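Local coordinates for protein FACT-Spt16 (Cicer arietinum, PDB 5CE6) that probably acts as a histone chaperone within the FACT complex, its N-terminal domain being linked to H3-H4 binding and built partly on an aminopeptidase-like fold, at residues A[202-213]-A[302-313]; A[371-379]-A[386-394]. All blocks are in the same frame, centred on the assembly; numbering follows the deposited sequence.

Contact 1 (A[202-213]-A[302-313]); sequences EITYIKRAAYLT and VGARYKSYCSNI. With ACT (acetate ion), chain B.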
loop_
_atom_site.group_PDB
_atom_site.type_symbol
_atom_site.label_atom_id
_atom_site.label_comp_id
_atom_site.label_asym_id
_atom_site.label_seq_id
_atom_site.Cartn_x
_atom_site.Cartn_y
_atom_site.Cartn_z
ATOM N N GLU A 202 -10.236 2.205 -11.128
ATOM C CA GLU A 202 -9.220 2.172 -10.079
ATOM C C GLU A 202 -7.829 2.257 -10.688
ATOM O O GLU A 202 -6.948 2.935 -10.154
ATOM C CB GLU A 202 -9.357 0.905 -9.229
ATOM C CG GLU A 202 -10.673 0.789 -8.462
ATOM C CD GLU A 202 -10.732 -0.485 -7.650
ATOM O OE1 GLU A 202 -10.838 -1.560 -8.272
ATOM O OE2 GLU A 202 -10.645 -0.430 -6.398
ATOM N N ILE A 203 -7.636 1.581 -11.813
ATOM C CA ILE A 203 -6.346 1.631 -12.499
ATOM C C ILE A 203 -6.043 3.055 -12.958
ATOM O O ILE A 203 -4.901 3.507 -12.908
ATOM C CB ILE A 203 -6.305 0.639 -13.665
ATOM C CG1 ILE A 203 -6.148 -0.782 -13.115
ATOM C CG2 ILE A 203 -5.164 0.954 -14.628
ATOM C CD1 ILE A 203 -6.484 -1.861 -14.131
ATOM N N THR A 204 -7.076 3.779 -13.372
ATOM C CA THR A 204 -6.882 5.166 -13.766
ATOM C C THR A 204 -6.382 6.013 -12.595
ATOM O O THR A 204 -5.441 6.789 -12.750
ATOM C CB THR A 204 -8.162 5.756 -14.338
ATOM O OG1 THR A 204 -8.410 5.139 -15.607
ATOM C CG2 THR A 204 -8.025 7.275 -14.533
ATOM N N TYR A 205 -6.998 5.855 -11.426
ATOM C CA TYR A 205 -6.563 6.604 -10.240
ATOM C C TYR A 205 -5.124 6.272 -9.845
ATOM O O TYR A 205 -4.367 7.164 -9.471
ATOM C CB TYR A 205 -7.521 6.384 -9.061
ATOM C CG TYR A 205 -8.951 6.795 -9.388
ATOM C CD1 TYR A 205 -9.219 7.730 -10.392
ATOM C CD2 TYR A 205 -10.024 6.248 -8.701
ATOM C CE1 TYR A 205 -10.514 8.106 -10.695
ATOM C CE2 TYR A 205 -11.338 6.625 -9.010
ATOM C CZ TYR A 205 -11.565 7.555 -10.002
ATOM O OH TYR A 205 -12.855 7.930 -10.328
ATOM N N ILE A 206 -4.744 4.999 -9.940
ATOM C CA ILE A 206 -3.364 4.600 -9.649
ATOM C C ILE A 206 -2.393 5.219 -10.661
ATOM O O ILE A 206 -1.312 5.683 -10.290
ATOM C CB ILE A 206 -3.229 3.057 -9.620
ATOM C CG1 ILE A 206 -4.047 2.490 -8.450
ATOM C CG2 ILE A 206 -1.752 2.630 -9.531
ATOM C CD1 ILE A 206 -4.189 0.968 -8.435
ATOM N N LYS A 207 -2.764 5.226 -11.937
ATOM C CA LYS A 207 -1.918 5.860 -12.947
ATOM C C LYS A 207 -1.780 7.357 -12.696
ATOM O O LYS A 207 -0.692 7.907 -12.864
ATOM C CB LYS A 207 -2.475 5.630 -14.354
ATOM C CG LYS A 207 -2.390 4.196 -14.823
ATOM C CD LYS A 207 -3.039 4.067 -16.203
ATOM C CE LYS A 207 -2.717 2.748 -16.877
ATOM N NZ LYS A 207 -3.330 2.684 -18.246
ATOM N N ARG A 208 -2.878 8.018 -12.316
ATOM C CA ARG A 208 -2.818 9.443 -11.971
ATOM C C ARG A 208 -1.845 9.647 -10.810
ATOM O O ARG A 208 -0.995 10.525 -10.858
ATOM C CB ARG A 208 -4.200 9.997 -11.589
ATOM C CG ARG A 208 -5.261 9.872 -12.696
ATOM C CD ARG A 208 -5.059 10.873 -13.831
ATOM N NE ARG A 208 -6.054 10.697 -14.899
ATOM C CZ ARG A 208 -5.806 10.090 -16.055
ATOM N NH1 ARG A 208 -4.596 9.602 -16.301
ATOM N NH2 ARG A 208 -6.770 9.958 -16.967
ATOM N N ALA A 209 -1.986 8.823 -9.775
ATOM C CA ALA A 209 -1.117 8.884 -8.603
ATOM C C ALA A 209 0.333 8.664 -9.014
ATOM O O ALA A 209 1.217 9.427 -8.621
ATOM C CB ALA A 209 -1.537 7.851 -7.580
ATOM N N ALA A 210 0.565 7.622 -9.808
ATOM C CA ALA A 210 1.917 7.285 -10.256
ATOM C C ALA A 210 2.537 8.355 -11.147
ATOM O O ALA A 210 3.752 8.568 -11.106
ATOM C CB ALA A 210 1.924 5.938 -10.967
ATOM N N TYR A 211 1.720 8.993 -11.984
ATOM C CA TYR A 211 2.206 10.101 -12.802
ATOM C C TYR A 211 2.747 11.229 -11.925
ATOM O O TYR A 211 3.832 11.761 -12.177
ATOM C CB TYR A 211 1.103 10.635 -13.723
ATOM C CG TYR A 211 1.615 11.622 -14.752
ATOM C CD1 TYR A 211 2.147 11.179 -15.957
ATOM C CD2 TYR A 211 1.582 12.992 -14.513
ATOM C CE1 TYR A 211 2.624 12.073 -16.903
ATOM C CE2 TYR A 211 2.058 13.896 -15.451
ATOM C CZ TYR A 211 2.580 13.428 -16.643
ATOM O OH TYR A 211 3.054 14.315 -17.582
ATOM N N LEU A 212 1.994 11.591 -10.890
ATOM C CA LEU A 212 2.436 12.622 -9.953
ATOM C C LEU A 212 3.694 12.177 -9.219
ATOM O O LEU A 212 4.660 12.938 -9.103
ATOM C CB LEU A 212 1.328 12.938 -8.949
ATOM C CG LEU A 212 1.709 13.868 -7.795
ATOM C CD1 LEU A 212 2.215 15.186 -8.338
ATOM C CD2 LEU A 212 0.507 14.093 -6.901
ATOM N N THR A 213 3.677 10.942 -8.726
ATOM C CA THR A 213 4.835 10.366 -8.036
ATOM C C THR A 213 6.097 10.468 -8.890
ATOM O O THR A 213 7.156 10.929 -8.429
ATOM C CB THR A 213 4.563 8.898 -7.685
ATOM O OG1 THR A 213 3.521 8.841 -6.700
ATOM C CG2 THR A 213 5.809 8.211 -7.132
ATOM N N VAL A 302 9.467 7.916 -2.743
ATOM C CA VAL A 302 8.333 8.821 -2.583
ATOM C C VAL A 302 7.076 8.188 -3.155
ATOM O O VAL A 302 7.130 7.453 -4.137
ATOM C CB VAL A 302 8.631 10.198 -3.240
ATOM C CG1 VAL A 302 8.989 10.032 -4.687
ATOM C CG2 VAL A 302 7.462 11.128 -3.107
ATOM N N GLY A 303 5.935 8.452 -2.534
ATOM C CA GLY A 303 4.698 7.953 -3.104
ATOM C C GLY A 303 3.562 8.927 -2.899
ATOM O O GLY A 303 3.351 9.416 -1.783
ATOM N N ALA A 304 2.841 9.209 -3.981
ATOM C CA ALA A 304 1.647 10.046 -3.932
ATOM C C ALA A 304 0.404 9.173 -3.988
ATOM O O ALA A 304 0.424 8.062 -4.534
ATOM C CB ALA A 304 1.630 11.046 -5.073
ATOM N N ARG A 305 -0.679 9.692 -3.424
ATOM C CA ARG A 305 -1.937 8.975 -3.361
ATOM C C ARG A 305 -2.987 9.820 -4.073
ATOM O O ARG A 305 -3.025 11.044 -3.917
ATOM C CB ARG A 305 -2.325 8.777 -1.888
ATOM C CG ARG A 305 -3.237 7.591 -1.613
ATOM C CD ARG A 305 -3.509 7.459 -0.111
ATOM N NE ARG A 305 -4.370 6.316 0.194
ATOM C CZ ARG A 305 -4.872 6.059 1.400
ATOM N NH1 ARG A 305 -4.600 6.863 2.419
ATOM N NH2 ARG A 305 -5.643 4.998 1.587
ATOM N N TYR A 306 -3.832 9.180 -4.873
ATOM C CA TYR A 306 -4.836 9.920 -5.617
ATOM C C TYR A 306 -6.204 9.274 -5.452
ATOM O O TYR A 306 -6.384 8.106 -5.781
ATOM C CB TYR A 306 -4.471 10.007 -7.104
ATOM C CG TYR A 306 -5.413 10.894 -7.898
ATOM C CD1 TYR A 306 -5.342 12.280 -7.801
ATOM C CD2 TYR A 306 -6.365 10.346 -8.751
ATOM C CE1 TYR A 306 -6.196 13.098 -8.533
ATOM C CE2 TYR A 306 -7.219 11.154 -9.485
ATOM C CZ TYR A 306 -7.129 12.526 -9.374
ATOM O OH TYR A 306 -7.987 13.335 -10.093
ATOM N N LYS A 307 -7.162 10.043 -4.944
ATOM C CA LYS A 307 -8.481 9.515 -4.598
ATOM C C LYS A 307 -8.374 8.220 -3.793
ATOM O O LYS A 307 -9.133 7.268 -4.013
ATOM C CB LYS A 307 -9.363 9.348 -5.843
ATOM C CG LYS A 307 -9.689 10.671 -6.538
ATOM C CD LYS A 307 -10.501 10.470 -7.809
ATOM C CE LYS A 307 -11.876 9.908 -7.513
ATOM N NZ LYS A 307 -12.690 10.855 -6.695
ATOM N N SER A 308 -7.431 8.221 -2.849
ATOM C CA SER A 308 -7.133 7.096 -1.950
ATOM C C SER A 308 -6.292 5.970 -2.540
ATOM O O SER A 308 -5.952 5.042 -1.819
ATOM C CB SER A 308 -8.387 6.519 -1.274
ATOM O OG SER A 308 -9.037 7.516 -0.508
ATOM N N TYR A 309 -5.951 6.052 -3.829
ATOM C CA TYR A 309 -5.150 5.006 -4.475
ATOM C C TYR A 309 -3.674 5.350 -4.460
ATOM O O TYR A 309 -3.280 6.421 -4.924
ATOM C CB TYR A 309 -5.646 4.720 -5.906
ATOM C CG TYR A 309 -6.950 3.974 -5.848
ATOM C CD1 TYR A 309 -8.154 4.659 -5.677
ATOM C CD2 TYR A 309 -6.977 2.582 -5.868
ATOM C CE1 TYR A 309 -9.352 3.984 -5.562
ATOM C CE2 TYR A 309 -8.185 1.891 -5.755
ATOM C CZ TYR A 309 -9.357 2.600 -5.596
ATOM O OH TYR A 309 -10.551 1.925 -5.481
ATOM N N CYS A 310 -2.874 4.430 -3.932
ATOM C CA CYS A 310 -1.458 4.669 -3.693
ATOM C C CYS A 310 -0.607 4.349 -4.915
ATOM O O CYS A 310 -1.024 3.629 -5.825
ATOM C CB CYS A 310 -0.950 3.799 -2.532
ATOM S SG CYS A 310 -1.722 4.145 -0.937
ATOM N N SER A 311 0.610 4.883 -4.900
ATOM C CA SER A 311 1.620 4.589 -5.912
ATOM C C SER A 311 2.953 4.734 -5.226
ATOM O O SER A 311 3.029 5.259 -4.112
ATOM C CB SER A 311 1.517 5.546 -7.107
ATOM O OG SER A 311 1.776 6.890 -6.706
ATOM N N ASN A 312 4.018 4.284 -5.878
ATOM C CA ASN A 312 5.320 4.352 -5.242
ATOM C C ASN A 312 6.435 4.416 -6.267
ATOM O O ASN A 312 6.319 3.835 -7.349
ATOM C CB ASN A 312 5.560 3.120 -4.383
ATOM C CG ASN A 312 6.765 3.288 -3.492
ATOM O OD1 ASN A 312 6.855 4.266 -2.748
ATOM N ND2 ASN A 312 7.710 2.364 -3.579
ATOM N N ILE A 313 7.521 5.103 -5.920
ATOM C CA ILE A 313 8.733 5.031 -6.733
ATOM C C ILE A 313 9.909 5.148 -5.787
ATOM O O ILE A 313 9.790 5.721 -4.711
ATOM C CB ILE A 313 8.772 6.159 -7.801
ATOM C CG1 ILE A 313 9.779 5.840 -8.916
ATOM C CG2 ILE A 313 9.134 7.501 -7.168
ATOM C CD1 ILE A 313 9.887 6.974 -9.945
HETATM C C ACT B . -6.163 3.260 4.724
HETATM O O ACT B . -5.987 3.064 5.945
HETATM O OXT ACT B . -6.079 4.449 4.337
HETATM C CH3 ACT B . -6.465 2.128 3.787
#
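In the M24 metallopeptidase-like (pita-bread) part of the chain, helix 200-230 packs on the beta hairpin of strands 296-306 and 309-319, running roughly antiparallel to the first, and Tyr309 meets Glu202 near the hairpin turn. Tyr309 OH donates to Glu202 OE2 at 2.5 Å, on the anti lone pair, the carboxylate standing almost upright to the ring (87°); Glu202 OE1 accepts from Ser199 N. The same ring touches Ile206 and Tyr205, whose CB is 3.9 Å from Tyr309 CD1. A phenylalanine in place of Tyr309 would probably leave Glu202 OE2 without its hydroxyl donor. In Lys307, in the type I' turn, the extended chi2 carries CD over one face of the Tyr205 ring, 3.8 Å from the centroid, and the bend at chi3 keeps CE over it, near Tyr205 CZ. Arg208 CB covers a face of Tyr306 in a second CH-pi contact. Midway along 202-213, Ala209 CB sits 3.5 Å from Tyr309 O, letting helix and hairpin come close. Thr213 OG1, beside its own backbone N (chi1 -67°), accepts from Ala304 N at 2.8 Å and lies 2.6 Å from Ser311 OG, which donates to Ala304 O. Thr213 CG2 presses tightly on Ile313 CG2, 3.4 Å away.

Contact 2 (A[371-379]-A[386-394]); sequences LTKSAGTGI and SGLNINAKN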
loop_
_atom_site.group_PDB
_atom_site.type_symbol
_atom_site.label_atom_id
_atom_site.label_comp_id
_atom_site.label_asym_id
_atom_site.label_seq_id
_atom_site.Cartn_x
_atom_site.Cartn_y
_atom_site.Cartn_z
ATOM N N LEU A 371 20.388 -9.322 -0.965
ATOM C CA LEU A 371 19.162 -8.981 -1.682
ATOM C C LEU A 371 18.013 -8.983 -0.689
ATOM O O LEU A 371 17.962 -9.843 0.194
ATOM C CB LEU A 371 18.902 -9.987 -2.808
ATOM C CG LEU A 371 17.793 -9.644 -3.802
ATOM C CD1 LEU A 371 18.215 -8.472 -4.674
ATOM C CD2 LEU A 371 17.459 -10.859 -4.656
ATOM N N THR A 372 17.114 -8.007 -0.810
ATOM C CA THR A 372 15.941 -7.947 0.061
ATOM C C THR A 372 15.140 -9.237 -0.121
ATOM O O THR A 372 15.147 -9.830 -1.209
ATOM C CB THR A 372 15.066 -6.703 -0.216
ATOM O OG1 THR A 372 14.751 -6.636 -1.609
ATOM C CG2 THR A 372 15.800 -5.425 0.170
ATOM N N LYS A 373 14.477 -9.683 0.942
ATOM C CA LYS A 373 13.759 -10.956 0.908
ATOM C C LYS A 373 12.423 -10.821 0.184
ATOM O O LYS A 373 11.779 -11.817 -0.132
ATOM C CB LYS A 373 13.532 -11.504 2.318
ATOM C CG LYS A 373 14.814 -11.784 3.092
ATOM C CD LYS A 373 15.747 -12.713 2.329
ATOM C CE LYS A 373 17.020 -12.988 3.130
ATOM N NZ LYS A 373 18.062 -13.688 2.322
ATOM N N SER A 374 12.014 -9.581 -0.063
ATOM C CA SER A 374 10.807 -9.303 -0.834
ATOM C C SER A 374 11.180 -8.413 -2.010
ATOM O O SER A 374 12.139 -7.634 -1.929
ATOM C CB SER A 374 9.769 -8.616 0.055
ATOM O OG SER A 374 8.655 -8.159 -0.696
ATOM N N ALA A 375 10.446 -8.553 -3.113
ATOM C CA ALA A 375 10.602 -7.656 -4.255
ATOM C C ALA A 375 9.397 -6.710 -4.358
ATOM O O ALA A 375 9.197 -6.054 -5.381
ATOM C CB ALA A 375 10.769 -8.455 -5.557
ATOM N N GLY A 376 8.604 -6.638 -3.297
ATOM C CA GLY A 376 7.507 -5.691 -3.261
ATOM C C GLY A 376 6.175 -6.331 -2.928
ATOM O O GLY A 376 6.125 -7.479 -2.481
ATOM N N THR A 377 5.095 -5.575 -3.125
ATOM C CA THR A 377 3.749 -6.046 -2.768
ATOM C C THR A 377 2.718 -5.524 -3.746
ATOM O O THR A 377 2.982 -4.612 -4.524
ATOM C CB THR A 377 3.299 -5.563 -1.370
ATOM O OG1 THR A 377 3.083 -4.146 -1.387
ATOM C CG2 THR A 377 4.320 -5.907 -0.301
ATOM N N GLY A 378 1.504 -6.060 -3.661
ATOM C CA GLY A 378 0.393 -5.394 -4.307
ATOM C C GLY A 378 0.196 -4.017 -3.701
ATOM O O GLY A 378 0.625 -3.750 -2.581
ATOM N N ILE A 379 -0.464 -3.142 -4.446
ATOM C CA ILE A 379 -0.690 -1.779 -3.994
ATOM C C ILE A 379 -2.023 -1.293 -4.552
ATOM O O ILE A 379 -2.398 -1.640 -5.675
ATOM C CB ILE A 379 0.496 -0.858 -4.412
ATOM C CG1 ILE A 379 0.318 0.565 -3.871
ATOM C CG2 ILE A 379 0.685 -0.848 -5.933
ATOM C CD1 ILE A 379 1.669 1.348 -3.857
ATOM N N SER A 386 -0.517 -7.083 1.741
ATOM C CA SER A 386 0.339 -8.139 2.276
ATOM C C SER A 386 0.150 -9.510 1.623
ATOM O O SER A 386 1.106 -10.279 1.522
ATOM C CB SER A 386 0.178 -8.243 3.793
ATOM O OG SER A 386 0.602 -7.047 4.422
ATOM N N GLY A 387 -1.071 -9.809 1.176
ATOM C CA GLY A 387 -1.351 -11.077 0.517
ATOM C C GLY A 387 -0.703 -11.226 -0.853
ATOM O O GLY A 387 -0.664 -12.321 -1.430
ATOM N N LEU A 388 -0.180 -10.126 -1.383
ATOM C CA LEU A 388 0.487 -10.151 -2.678
ATOM C C LEU A 388 1.953 -9.762 -2.546
ATOM O O LEU A 388 2.479 -9.027 -3.376
ATOM C CB LEU A 388 -0.202 -9.205 -3.663
ATOM C CG LEU A 388 -1.581 -9.615 -4.179
ATOM C CD1 LEU A 388 -2.084 -8.579 -5.174
ATOM C CD2 LEU A 388 -1.505 -10.982 -4.840
ATOM N N ASN A 389 2.610 -10.242 -1.495
ATOM C CA ASN A 389 4.038 -9.995 -1.338
ATOM C C ASN A 389 4.842 -10.802 -2.351
ATOM O O ASN A 389 4.709 -12.027 -2.438
ATOM C CB ASN A 389 4.455 -10.320 0.104
ATOM C CG ASN A 389 5.836 -9.802 0.450
ATOM O OD1 ASN A 389 6.816 -10.119 -0.224
ATOM N ND2 ASN A 389 5.924 -9.014 1.522
ATOM N N ILE A 390 5.656 -10.116 -3.147
ATOM C CA ILE A 390 6.481 -10.796 -4.135
ATOM C C ILE A 390 7.691 -11.371 -3.419
ATOM O O ILE A 390 8.711 -10.697 -3.251
ATOM C CB ILE A 390 6.940 -9.835 -5.262
ATOM C CG1 ILE A 390 5.733 -9.108 -5.858
ATOM C CG2 ILE A 390 7.681 -10.606 -6.365
ATOM C CD1 ILE A 390 6.113 -7.879 -6.664
ATOM N N ASN A 391 7.563 -12.617 -2.972
ATOM C CA ASN A 391 8.669 -13.300 -2.307
ATOM C C ASN A 391 8.695 -14.778 -2.677
ATOM O O ASN A 391 7.776 -15.268 -3.323
ATOM C CB ASN A 391 8.622 -13.078 -0.782
ATOM C CG ASN A 391 7.408 -13.721 -0.116
ATOM O OD1 ASN A 391 7.193 -14.926 -0.207
ATOM N ND2 ASN A 391 6.636 -12.915 0.600
ATOM N N ALA A 392 9.745 -15.485 -2.263
ATOM C CA ALA A 392 9.949 -16.884 -2.646
ATOM C C ALA A 392 8.888 -17.864 -2.140
ATOM O O ALA A 392 8.778 -18.979 -2.655
ATOM C CB ALA A 392 11.340 -17.346 -2.215
ATOM N N LYS A 393 8.112 -17.458 -1.140
ATOM C CA LYS A 393 7.131 -18.357 -0.545
ATOM C C LYS A 393 5.707 -18.099 -1.038
ATOM O O LYS A 393 4.781 -18.828 -0.679
ATOM C CB LYS A 393 7.181 -18.274 0.983
ATOM N N ASN A 394 5.530 -17.069 -1.862
ATOM C CA ASN A 394 4.194 -16.725 -2.348
ATOM C C ASN A 394 3.892 -17.322 -3.722
ATOM O O ASN A 394 4.386 -16.845 -4.743
ATOM C CB ASN A 394 4.005 -15.213 -2.401
ATOM C CG ASN A 394 2.542 -14.815 -2.428
ATOM O OD1 ASN A 394 1.669 -15.639 -2.704
ATOM N ND2 ASN A 394 2.268 -13.555 -2.145
HETATM O O HOH W 1 11.876 -14.582 -0.483
#
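First torsions near 180° bring Ser374 and Asn389 together: OG of Ser374 stands opposite its backbone N (chi1 172°), and the amide carbon of Asn389 does the same (chi1 -167°), which carries OD1 across to the serine. Ser374 OG donates to Asn389 OD1 at 2.7 Å, approaching tilted from the carbonyl plane. The same hydroxyl oxygen accepts from Gly376 N and closes an ST turn, while Asn391 ND2 adds a weak second bond to Asn389 OD1. Beside this polar cluster, strand 376-378, at the edge of the antiparallel sheet, is joined by the irregular chain 386-394 running roughly antiparallel to it. Ala375 N donates to Ile390 O at 2.8 Å in an almost straight bond (175° at the hydrogen); Ile390 N returns a bond of equal length to Gly376 O, from above that carbonyl's plane. Farther along, Gly378 N reaches Leu388 O only weakly. Gly376 has backbone angles at which a CB would jam against the preceding carbonyl, and at Gly378 a CB would clash with Leu388 CD1. On the buried side Ile390 CG2 meets Ala375 CB at 3.8 Å, and both residues pack on Tyr353 and Val339 of helices 349-363 and 323-342. At the outer end a water bridges Lys373 O and Ala392 N, next to the Asx turn in which Asn391 OD1 accepts from Lys393 N. Asn394 ND2 holds the loop's other limb, donating to Asn389 O at 2.9 Å and to Gly387 O. The two strong backbone bonds, at Ala375 and Gly376 with Ile390, probably hold the two segments in place, while Ser374, donating with its proton and accepting with its oxygen, probably sets the rotation of the Asn389 amide and couples it to the turn at Gly376.

Following the chain, helix 200-230 supplies the first half of contact 1, and the chain then runs through helix 237-249 and two short strands before the hairpin 302-313 returns to it, closing a loop of 88 residues. Only afterwards, past helices 323-342 and 349-363, does contact 2 open; it closes locally, with six residues between 371-379 and 386-394. The two are in series, neither enclosing nor crossing the other. Contact 1 fastens a helix to the hairpin, contact 2 a loop to the edge of the antiparallel sheet. Their centres lie about 20 Å apart, yet they meet at Ile379, whose CG1 packs 3.7 Å from Cys310 CB.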